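PDB 1DYS: endoglucanase from Humicola insolens, which hydrolyses internal beta-1,4-glucosidic linkages in cellulose and probably in related beta-glucans, contributing to the recycling of plant biomass. Local coordinates for residues A253-Q256 with P260-F263; H176-V181 with N302-V307; Q26-L29 with T35-A38; S19-T24 with Y42-V47. All blocks are in the same frame, centred on the assembly; numbering follows the deposited sequence.

In the fold
The four contacts form two groups. Interactions 1 and 2, centres about 11 Å apart, touch and share the parallel sheet of the distorted alpha/beta barrel, where strands 262-266 and 303-307 are neighbours; interaction 1 lies within the loop that interaction 2 closes. Interactions 3 and 4, centres about 10 Å apart, both join helix 15-29 to helix 34-46, earlier in the sequence, interaction 3 nested inside interaction 4. The centres of interactions 1 and 3 lie about 42 Å apart, on opposite sides of the chain's centre, but interactions 2 and 4 come within about 7 Å at their nearest atoms without touching. One group thus belongs to the barrel, the other to a peripheral pair of helices.

Interaction 1. Residues A253-Q256 with P260-F263; sequences AMRQ and PTQF
Met-254 and Arg-255, consecutive residues of helix 243-255, meet the chain entering strand 262-266 in opposite ways, one by its root and the other by its tip. Met-254 CB lies only 3.0 Å from Pro-260 O, and the adjoining CG also rests near this carbonyl. Pro-260 O is buried here with no hydrogen-bond partner in the model, so aliphatic carbon is what it faces. A bend at chi2 (-71°) then carries the thioether away from Pro-260 toward Ala-197 and Val-200 of helix 190-207 and Phe-216 of strand 215-218, a path that suits a long, flexible, unbranched side chain.

Arg-255 instead starts out extended, with CG anti to the backbone N (chi1 172°), and folds at chi3. This brings its guanidinium to Thr-261, whose methyl lies over one face of the group, CG2 4.0 Å from Arg-255 NH2. The two side chains cross obliquely. Threonine fits because its branches divide the work: while CG2 packs on the arginine, OG1 donates to Gln-262 OE1 at 2.8 Å, in the carbonyl plane and on a lone pair. A water in the plane of the guanidinium, at its edge, gives a second hydrogen to Gln-262 OE1 (3.0 Å) and accepts only a weak bond from Arg-255 NH2. With Gln-262 NE2 bonded to Pro-301 O, both ends of that amide are held and its rotation is fixed.

Because strands 215-218 and 262-266 pair in parallel and helix 243-255 connects them, this contact closes the return turn from helix to strand in a beta-alpha-beta crossover, the building unit of alpha/beta barrels.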
loop_
_atom_site.group_PDB
_atom_site.type_symbol
_atom_site.label_atom_id
_atom_site.label_comp_id
_atom_site.label_asym_id
_atom_site.label_seq_id
_atom_site.Cartn_x
_atom_site.Cartn_y
_atom_site.Cartn_z
ATOM N N ALA A 253 28.524 16.686 15.506
ATOM C CA ALA A 253 28.544 17.378 14.242
ATOM C C ALA A 253 27.554 18.543 14.283
ATOM O O ALA A 253 27.886 19.626 13.803
ATOM C CB ALA A 253 28.207 16.488 13.058
ATOM N N MET A 254 26.362 18.331 14.829
ATOM C CA MET A 254 25.370 19.386 14.938
ATOM C C MET A 254 25.791 20.529 15.843
ATOM O O MET A 254 25.520 21.698 15.597
ATOM C CB MET A 254 24.049 18.800 15.475
ATOM C CG MET A 254 23.491 17.750 14.521
ATOM S SD MET A 254 22.825 18.408 12.960
ATOM C CE MET A 254 22.417 16.821 12.198
ATOM N N ARG A 255 26.365 20.156 16.980
ATOM C CA ARG A 255 26.811 21.101 17.997
ATOM C C ARG A 255 27.779 22.139 17.478
ATOM O O ARG A 255 27.685 23.336 17.744
ATOM C CB ARG A 255 27.459 20.239 19.097
ATOM C CG ARG A 255 28.148 21.091 20.149
ATOM C CD ARG A 255 28.551 20.227 21.321
ATOM N NE ARG A 255 27.407 19.532 21.906
ATOM C CZ ARG A 255 27.256 18.222 21.928
ATOM N NH1 ARG A 255 28.169 17.443 21.349
ATOM N NH2 ARG A 255 26.210 17.635 22.471
ATOM N N GLN A 256 28.729 21.714 16.646
ATOM C CA GLN A 256 29.737 22.512 16.007
ATOM C C GLN A 256 29.173 23.463 14.957
ATOM O O GLN A 256 29.858 24.385 14.497
ATOM C CB GLN A 256 30.766 21.631 15.288
ATOM C CG GLN A 256 31.847 21.064 16.174
ATOM C CD GLN A 256 32.265 22.040 17.265
ATOM O OE1 GLN A 256 32.157 21.716 18.443
ATOM N NE2 GLN A 256 32.668 23.236 16.864
ATOM N N PRO A 260 20.483 21.681 16.841
ATOM C CA PRO A 260 19.979 20.745 17.820
ATOM C C PRO A 260 20.726 19.422 17.804
ATOM O O PRO A 260 21.361 19.041 16.836
ATOM C CB PRO A 260 18.471 20.541 17.607
ATOM C CG PRO A 260 18.240 21.262 16.319
ATOM C CD PRO A 260 19.409 22.127 15.936
ATOM N N THR A 261 20.713 18.757 18.954
ATOM C CA THR A 261 21.489 17.537 19.147
ATOM C C THR A 261 20.759 16.300 19.645
ATOM O O THR A 261 21.388 15.229 19.626
ATOM C CB THR A 261 22.505 17.864 20.297
ATOM O OG1 THR A 261 21.789 18.367 21.428
ATOM C CG2 THR A 261 23.521 18.905 19.862
ATOM N N GLN A 262 19.553 16.373 20.143
ATOM C CA GLN A 262 18.902 15.332 20.907
ATOM C C GLN A 262 18.216 14.220 20.122
ATOM O O GLN A 262 17.506 14.529 19.191
ATOM C CB GLN A 262 17.906 15.915 21.915
ATOM C CG GLN A 262 18.582 16.919 22.859
ATOM C CD GLN A 262 19.734 16.291 23.642
ATOM O OE1 GLN A 262 20.885 16.607 23.389
ATOM N NE2 GLN A 262 19.447 15.385 24.563
ATOM N N PHE A 263 18.425 12.966 20.536
ATOM C CA PHE A 263 17.853 11.850 19.784
ATOM C C PHE A 263 16.758 11.095 20.522
ATOM O O PHE A 263 16.729 11.013 21.736
ATOM C CB PHE A 263 18.931 10.767 19.528
ATOM C CG PHE A 263 19.742 11.013 18.297
ATOM C CD1 PHE A 263 20.615 12.091 18.247
ATOM C CD2 PHE A 263 19.589 10.282 17.129
ATOM C CE1 PHE A 263 21.338 12.380 17.126
ATOM C CE2 PHE A 263 20.333 10.541 16.010
ATOM C CZ PHE A 263 21.226 11.613 15.967
HETATM O O HOH W 1 23.564 17.268 24.502
#

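Interaction 2. Residues H176-V181 with N302-V307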
loop_
_atom_site.group_PDB
_atom_site.type_symbol
_atom_site.label_atom_id
_atom_site.label_comp_id
_atom_site.label_asym_id
_atom_site.label_seq_id
_atom_site.Cartn_x
_atom_site.Cartn_y
_atom_site.Cartn_z
ATOM N N HIS A 176 6.907 18.444 20.098
ATOM C CA HIS A 176 8.344 18.219 20.099
ATOM C C HIS A 176 8.776 17.459 18.850
ATOM O O HIS A 176 8.333 16.341 18.656
ATOM C CB HIS A 176 8.711 17.436 21.369
ATOM C CG HIS A 176 8.080 18.123 22.563
ATOM N ND1 HIS A 176 8.643 19.261 23.124
ATOM C CD2 HIS A 176 6.932 17.869 23.209
ATOM C CE1 HIS A 176 7.837 19.634 24.114
ATOM N NE2 HIS A 176 6.804 18.828 24.200
ATOM N N LEU A 177 9.507 18.162 17.998
ATOM C CA LEU A 177 9.838 17.601 16.688
ATOM C C LEU A 177 11.166 16.904 16.668
ATOM O O LEU A 177 12.183 17.434 17.098
ATOM C CB LEU A 177 9.791 18.729 15.653
ATOM C CG LEU A 177 8.454 19.470 15.534
ATOM C CD1 LEU A 177 8.580 20.628 14.546
ATOM C CD2 LEU A 177 7.336 18.530 15.109
ATOM N N TYR A 178 11.172 15.682 16.102
ATOM C CA TYR A 178 12.379 14.898 15.936
ATOM C C TYR A 178 12.495 14.564 14.462
ATOM O O TYR A 178 11.685 13.812 13.898
ATOM C CB TYR A 178 12.301 13.634 16.809
ATOM C CG TYR A 178 12.358 13.898 18.316
ATOM C CD1 TYR A 178 13.607 13.974 18.939
ATOM C CD2 TYR A 178 11.221 14.071 19.062
ATOM C CE1 TYR A 178 13.690 14.185 20.312
ATOM C CE2 TYR A 178 11.281 14.316 20.424
ATOM C CZ TYR A 178 12.516 14.373 21.026
ATOM O OH TYR A 178 12.517 14.594 22.380
ATOM N N LEU A 179 13.461 15.132 13.765
ATOM C CA LEU A 179 13.690 14.933 12.334
ATOM C C LEU A 179 14.473 13.658 12.102
ATOM O O LEU A 179 15.548 13.430 12.673
ATOM C CB LEU A 179 14.378 16.200 11.783
ATOM C CG LEU A 179 14.764 16.228 10.321
ATOM C CD1 LEU A 179 13.524 16.087 9.435
ATOM C CD2 LEU A 179 15.493 17.545 10.005
ATOM N N ASP A 180 13.898 12.773 11.264
ATOM C CA ASP A 180 14.509 11.444 11.136
ATOM C C ASP A 180 15.837 11.482 10.436
ATOM O O ASP A 180 15.974 12.215 9.462
ATOM C CB ASP A 180 13.510 10.498 10.403
ATOM C CG ASP A 180 14.162 9.125 10.506
ATOM O OD1 ASP A 180 14.088 8.567 11.576
ATOM O OD2 ASP A 180 14.771 8.666 9.537
ATOM N N VAL A 181 16.853 10.794 10.984
ATOM C CA VAL A 181 18.143 10.681 10.334
ATOM C C VAL A 181 18.531 9.212 10.146
ATOM O O VAL A 181 19.696 8.804 10.185
ATOM C CB VAL A 181 19.254 11.489 11.042
ATOM C CG1 VAL A 181 18.884 12.955 11.104
ATOM C CG2 VAL A 181 19.375 11.036 12.502
ATOM N N ASN A 302 22.982 12.862 24.839
ATOM C CA ASN A 302 22.454 13.198 23.535
ATOM C C ASN A 302 21.195 12.416 23.210
ATOM O O ASN A 302 20.658 12.648 22.127
ATOM C CB ASN A 302 23.517 12.805 22.485
ATOM C CG ASN A 302 24.850 13.485 22.807
ATOM O OD1 ASN A 302 25.884 12.840 22.983
ATOM N ND2 ASN A 302 24.775 14.800 22.842
ATOM N N VAL A 303 20.794 11.503 24.068
ATOM C CA VAL A 303 19.632 10.658 23.736
ATOM C C VAL A 303 18.530 10.917 24.757
ATOM O O VAL A 303 18.593 10.505 25.912
ATOM C CB VAL A 303 20.016 9.172 23.670
ATOM C CG1 VAL A 303 18.799 8.322 23.276
ATOM C CG2 VAL A 303 21.106 8.896 22.634
ATOM N N ASP A 304 17.496 11.660 24.351
ATOM C CA ASP A 304 16.345 11.914 25.164
ATOM C C ASP A 304 15.608 10.647 25.639
ATOM O O ASP A 304 15.112 10.534 26.759
ATOM C CB ASP A 304 15.270 12.767 24.463
ATOM C CG ASP A 304 15.585 14.244 24.393
ATOM O OD1 ASP A 304 16.427 14.746 25.163
ATOM O OD2 ASP A 304 14.974 14.949 23.554
ATOM N N ALA A 305 15.432 9.673 24.749
ATOM C CA ALA A 305 14.681 8.489 25.153
ATOM C C ALA A 305 14.866 7.336 24.179
ATOM O O ALA A 305 15.192 7.535 23.002
ATOM C CB ALA A 305 13.186 8.815 25.257
ATOM N N ILE A 306 14.711 6.142 24.721
ATOM C CA ILE A 306 14.583 4.946 23.881
ATOM C C ILE A 306 13.075 4.806 23.720
ATOM O O ILE A 306 12.342 4.988 24.693
ATOM C CB ILE A 306 15.197 3.655 24.483
ATOM C CG1 ILE A 306 16.715 3.822 24.402
ATOM C CG2 ILE A 306 14.677 2.422 23.736
ATOM C CD1 ILE A 306 17.581 2.949 25.273
ATOM N N VAL A 307 12.572 4.696 22.488
ATOM C CA VAL A 307 11.158 4.541 22.207
ATOM C C VAL A 307 10.919 3.339 21.293
ATOM O O VAL A 307 11.873 2.656 20.847
ATOM C CB VAL A 307 10.581 5.821 21.510
ATOM C CG1 VAL A 307 10.651 7.013 22.463
ATOM C CG2 VAL A 307 11.379 6.062 20.226
#
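Tyr-178 of strand 175-180 and Asp-304 of strand 303-307 mark the nearest approach of the two backbones, yet their CA atoms are 10.5 Å apart, too far for direct bonding. Asp-304 has helical backbone angles, a local irregularity in its strand. Both residues point their CB atoms at the other strand, and the long tyrosine and the short aspartate together span the gap.

With CG anti to its carbonyl carbon (chi1 -68°), Tyr-178 sends its ring toward Asp-304, and its OH donates to Asp-304 OD2 at 2.7 Å. The oxygen is met on its anti side, with the hydroxyl 19° out of the carboxylate plane. OD2 lies in the ring plane, at the edge bearing the hydroxyl, and is 3.6 Å from Tyr-178 CE1; ring and carboxylate stand almost perpendicular, 88° apart. Tyrosine suits the site because its ring is long enough to cross the gap and apolar enough to pack on Phe-6, Pro-5 and Ile-264, while still ending in a donor. The buried carboxylate has further partners, Arg-214 NE in a salt bridge to OD2 and Gln-262 NE2 at OD1, which would probably keep Asp-304 ionised. A phenylalanine in place of Tyr-178 would probably retain the ring's packing but leave OD2 with one donor fewer, its buried charge less well solvated.

Strands 215-218 and 262-266 come between the two in the curled parallel sheet, so the bond bridges non-adjacent strands. On its far side strand 175-180 pairs with strand 132-136, while Val-303 packs on Ala-247 of helix 243-255.

Interaction 3. Residues Q26-L29 with T35-A38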
loop_
_atom_site.group_PDB
_atom_site.type_symbol
_atom_site.label_atom_id
_atom_site.label_comp_id
_atom_site.label_asym_id
_atom_site.label_seq_id
_atom_site.Cartn_x
_atom_site.Cartn_y
_atom_site.Cartn_z
ATOM N N GLN A 26 -3.338 -14.710 21.872
ATOM C CA GLN A 26 -4.125 -15.939 21.670
ATOM C C GLN A 26 -3.301 -17.105 21.145
ATOM O O GLN A 26 -3.476 -18.255 21.595
ATOM C CB GLN A 26 -5.244 -15.631 20.652
ATOM C CG GLN A 26 -6.299 -14.680 21.237
ATOM C CD GLN A 26 -7.197 -14.101 20.169
ATOM O OE1 GLN A 26 -7.903 -13.104 20.330
ATOM N NE2 GLN A 26 -7.219 -14.684 18.975
ATOM N N ALA A 27 -2.385 -16.913 20.195
ATOM C CA ALA A 27 -1.574 -17.987 19.629
ATOM C C ALA A 27 -0.718 -18.670 20.678
ATOM O O ALA A 27 -0.681 -19.907 20.796
ATOM C CB ALA A 27 -0.716 -17.479 18.469
ATOM N N PHE A 28 -0.048 -17.899 21.531
ATOM C CA PHE A 28 0.763 -18.458 22.600
ATOM C C PHE A 28 -0.135 -19.225 23.574
ATOM O O PHE A 28 0.173 -20.377 23.874
ATOM C CB PHE A 28 1.525 -17.369 23.355
ATOM C CG PHE A 28 2.796 -16.946 22.675
ATOM C CD1 PHE A 28 3.769 -17.851 22.285
ATOM C CD2 PHE A 28 2.958 -15.592 22.385
ATOM C CE1 PHE A 28 4.922 -17.420 21.644
ATOM C CE2 PHE A 28 4.127 -15.165 21.756
ATOM C CZ PHE A 28 5.092 -16.052 21.397
ATOM N N LEU A 29 -1.255 -18.632 23.988
ATOM C CA LEU A 29 -2.156 -19.338 24.899
ATOM C C LEU A 29 -2.553 -20.707 24.343
ATOM O O LEU A 29 -2.475 -21.726 25.049
ATOM C CB LEU A 29 -3.411 -18.536 25.150
ATOM C CG LEU A 29 -3.591 -17.616 26.323
ATOM C CD1 LEU A 29 -5.040 -17.198 26.438
ATOM C CD2 LEU A 29 -3.040 -18.179 27.606
ATOM N N THR A 35 3.852 -18.145 29.580
ATOM C CA THR A 35 4.989 -17.254 29.761
ATOM C C THR A 35 5.059 -16.230 28.631
ATOM O O THR A 35 5.173 -15.026 28.883
ATOM C CB THR A 35 6.314 -18.012 29.867
ATOM O OG1 THR A 35 6.317 -18.728 31.125
ATOM C CG2 THR A 35 7.499 -17.057 29.872
ATOM N N ASN A 36 4.979 -16.706 27.397
ATOM C CA ASN A 36 4.984 -15.721 26.290
ATOM C C ASN A 36 3.654 -15.033 26.124
ATOM O O ASN A 36 3.644 -13.873 25.645
ATOM C CB ASN A 36 5.494 -16.388 25.014
ATOM C CG ASN A 36 6.977 -16.589 24.974
ATOM O OD1 ASN A 36 7.798 -15.674 25.113
ATOM N ND2 ASN A 36 7.452 -17.821 24.697
ATOM N N ALA A 37 2.518 -15.612 26.495
ATOM C CA ALA A 37 1.237 -14.918 26.407
ATOM C C ALA A 37 1.264 -13.696 27.331
ATOM O O ALA A 37 0.791 -12.619 26.987
ATOM C CB ALA A 37 0.094 -15.845 26.829
ATOM N N ALA A 38 1.882 -13.871 28.492
ATOM C CA ALA A 38 2.009 -12.819 29.495
ATOM C C ALA A 38 2.935 -11.710 28.988
ATOM O O ALA A 38 2.683 -10.536 29.263
ATOM C CB ALA A 38 2.580 -13.420 30.776
#
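One face of the Phe-28 ring carries the CB of Asn-36, poised 3.4 Å from the ring centroid and just 5° off the ring normal: a well-centred CH-pi contact. Phe-28 CG, anti to its own carbonyl carbon (chi1 -82°), brings the ring across to present that face. Beyond CB, the asparagine amide is inclined by 31° to the ring, and its ND2 comes no nearer than 4.0 Å to Phe-28 CE1. Its polar atoms are engaged elsewhere, ND2 with Asp-33 and OD1 with Lys-39, which holds the amide in place while its methylene rests on the aromatic. Phe-28 also touches Val-40 and Thr-339, the latter on helix 332-340, a buried, largely aliphatic setting that suits a phenylalanine.

Next to the ring the helices draw close, with 5.2 Å between the CA atoms of Phe-28 and Ala-37. Alanine is apt at such a spot: its lone methyl lies 4.1 Å from Phe-28 CB and 4.0 Å from Leu-29 CD2, wedged between neighbouring side chains. A serine in place of Phe-28 would probably open a gap beneath Asn-36 and deprive its CB of the aromatic face.

Helices 15-29 and 34-46, joined by a brief link, make a helical hairpin, and this contact packs the pair together beside that turn.

Interaction 4. Residues S19-T24 with Y42-V47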
loop_
_atom_site.group_PDB
_atom_site.type_symbol
_atom_site.label_atom_id
_atom_site.label_comp_id
_atom_site.label_asym_id
_atom_site.label_seq_id
_atom_site.Cartn_x
_atom_site.Cartn_y
_atom_site.Cartn_z
ATOM N N SER A 19 -4.339 -4.005 19.838
ATOM C CA SER A 19 -5.412 -4.887 19.383
ATOM C C SER A 19 -4.895 -6.027 18.512
ATOM O O SER A 19 -5.271 -7.195 18.673
ATOM C CB SER A 19 -6.491 -4.071 18.647
ATOM O OG SER A 19 -7.105 -3.172 19.539
ATOM N N LYS A 20 -3.977 -5.682 17.600
ATOM C CA LYS A 20 -3.412 -6.679 16.705
ATOM C C LYS A 20 -2.616 -7.740 17.461
ATOM O O LYS A 20 -2.656 -8.926 17.124
ATOM C CB LYS A 20 -2.513 -5.998 15.670
ATOM C CG LYS A 20 -3.305 -5.003 14.805
ATOM C CD LYS A 20 -2.334 -4.492 13.761
ATOM C CE LYS A 20 -2.667 -3.167 13.163
ATOM N NZ LYS A 20 -1.744 -2.842 12.041
ATOM N N LEU A 21 -1.953 -7.362 18.532
ATOM C CA LEU A 21 -1.189 -8.268 19.374
ATOM C C LEU A 21 -2.060 -9.292 20.093
ATOM O O LEU A 21 -1.519 -10.299 20.550
ATOM C CB LEU A 21 -0.404 -7.488 20.444
ATOM C CG LEU A 21 0.867 -6.894 19.852
ATOM C CD1 LEU A 21 1.488 -5.851 20.793
ATOM C CD2 LEU A 21 1.917 -7.951 19.512
ATOM N N ASP A 22 -3.347 -8.976 20.228
ATOM C CA ASP A 22 -4.225 -9.997 20.835
ATOM C C ASP A 22 -4.124 -11.313 20.084
ATOM O O ASP A 22 -4.104 -12.396 20.689
ATOM C CB ASP A 22 -5.675 -9.529 20.924
ATOM C CG ASP A 22 -6.284 -9.968 22.242
ATOM O OD1 ASP A 22 -5.701 -9.575 23.273
ATOM O OD2 ASP A 22 -7.311 -10.697 22.224
ATOM N N GLN A 23 -3.986 -11.275 18.746
ATOM C CA GLN A 23 -3.811 -12.507 17.984
ATOM C C GLN A 23 -2.590 -13.261 18.482
ATOM O O GLN A 23 -2.608 -14.490 18.632
ATOM C CB GLN A 23 -3.631 -12.192 16.490
ATOM C CG GLN A 23 -3.406 -13.448 15.656
ATOM C CD GLN A 23 -3.490 -13.191 14.165
ATOM O OE1 GLN A 23 -3.358 -14.136 13.376
ATOM N NE2 GLN A 23 -3.706 -11.959 13.739
ATOM N N THR A 24 -1.503 -12.518 18.780
ATOM C CA THR A 24 -0.274 -13.162 19.240
ATOM C C THR A 24 -0.468 -13.797 20.600
ATOM O O THR A 24 -0.020 -14.906 20.871
ATOM C CB THR A 24 0.908 -12.151 19.282
ATOM O OG1 THR A 24 0.830 -11.347 18.087
ATOM C CG2 THR A 24 2.248 -12.849 19.298
ATOM N N TYR A 42 2.007 -7.753 28.420
ATOM C CA TYR A 42 2.902 -6.730 28.952
ATOM C C TYR A 42 3.059 -5.668 27.850
ATOM O O TYR A 42 2.771 -4.514 28.117
ATOM C CB TYR A 42 4.278 -7.229 29.376
ATOM C CG TYR A 42 5.261 -6.207 29.902
ATOM C CD1 TYR A 42 5.978 -5.374 29.077
ATOM C CD2 TYR A 42 5.478 -6.078 31.275
ATOM C CE1 TYR A 42 6.879 -4.437 29.553
ATOM C CE2 TYR A 42 6.390 -5.151 31.770
ATOM C CZ TYR A 42 7.085 -4.334 30.911
ATOM O OH TYR A 42 7.978 -3.415 31.420
ATOM N N VAL A 43 3.411 -6.148 26.655
ATOM C CA VAL A 43 3.512 -5.165 25.557
ATOM C C VAL A 43 2.184 -4.484 25.317
ATOM O O VAL A 43 2.131 -3.277 25.019
ATOM C CB VAL A 43 4.035 -5.848 24.271
ATOM C CG1 VAL A 43 4.107 -4.884 23.081
ATOM C CG2 VAL A 43 5.390 -6.467 24.559
ATOM N N GLN A 44 1.050 -5.210 25.355
ATOM C CA GLN A 44 -0.244 -4.622 25.067
ATOM C C GLN A 44 -0.672 -3.468 25.975
ATOM O O GLN A 44 -1.319 -2.521 25.516
ATOM C CB GLN A 44 -1.380 -5.681 25.162
ATOM C CG GLN A 44 -1.381 -6.635 23.973
ATOM C CD GLN A 44 -2.491 -7.666 24.127
ATOM O OE1 GLN A 44 -2.438 -8.474 25.047
ATOM N NE2 GLN A 44 -3.495 -7.650 23.251
ATOM N N GLU A 45 -0.315 -3.573 27.246
ATOM C CA GLU A 45 -0.760 -2.590 28.221
ATOM C C GLU A 45 0.305 -1.629 28.670
ATOM O O GLU A 45 -0.063 -0.540 29.139
ATOM C CB GLU A 45 -1.240 -3.347 29.462
ATOM C CG GLU A 45 -2.238 -4.440 29.174
ATOM C CD GLU A 45 -3.147 -4.730 30.344
ATOM O OE1 GLU A 45 -2.687 -4.621 31.499
ATOM O OE2 GLU A 45 -4.324 -5.081 30.122
ATOM N N LYS A 46 1.567 -2.013 28.633
ATOM C CA LYS A 46 2.589 -1.164 29.215
ATOM C C LYS A 46 3.658 -0.637 28.299
ATOM O O LYS A 46 4.582 0.014 28.821
ATOM C CB LYS A 46 3.287 -1.939 30.362
ATOM C CG LYS A 46 2.348 -2.188 31.534
ATOM C CD LYS A 46 2.494 -3.615 32.047
ATOM C CE LYS A 46 1.659 -3.819 33.298
ATOM N NZ LYS A 46 0.193 -4.000 33.053
ATOM N N VAL A 47 3.622 -0.948 26.994
ATOM C CA VAL A 47 4.763 -0.488 26.182
ATOM C C VAL A 47 4.274 0.498 25.118
ATOM O O VAL A 47 3.431 0.060 24.343
ATOM C CB VAL A 47 5.432 -1.694 25.519
ATOM C CG1 VAL A 47 6.503 -1.316 24.521
ATOM C CG2 VAL A 47 6.127 -2.593 26.577
#
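Val-43 and Gln-44 on helix 34-46 face Leu-21 and Asp-22 on helix 15-29 across an antiparallel helical hairpin, whose short segments run at 163° to each other with axes 9.5 Å apart. Val-43 comes first. Its CG1, anti to the backbone N (chi1 178°), touches Leu-21 CD1 at 3.6 Å, and the two side chains meet at about a right angle. Branched apolar residues suit this buried side, where Leu-21 also packs on Val-40 and Trp-330. The neighbouring Lys-20 forms a salt bridge with Glu-314, probably a substrate-binding residue.

Gln-44 follows, nearer the solvent, and its long chain works at two levels. Low down, CG lies 3.8 Å from Leu-21 CB and continues the apolar layer. Its backbone oxygen is bound by Ser-18 OG. Farther out the chain, extended beyond CG, carries the amide across to Asp-22, a carboxylate well placed to take an N-H. Although the backbone N of Asp-22 is also near the amide nitrogen, both are donors and no bond forms between them. The bond that does form is nearly straight: Gln-44 NE2 points at the anti lone pair of Asp-22 OD1, 2.9 Å away at an N-H...O angle of 174°, with OD1 in the amide plane.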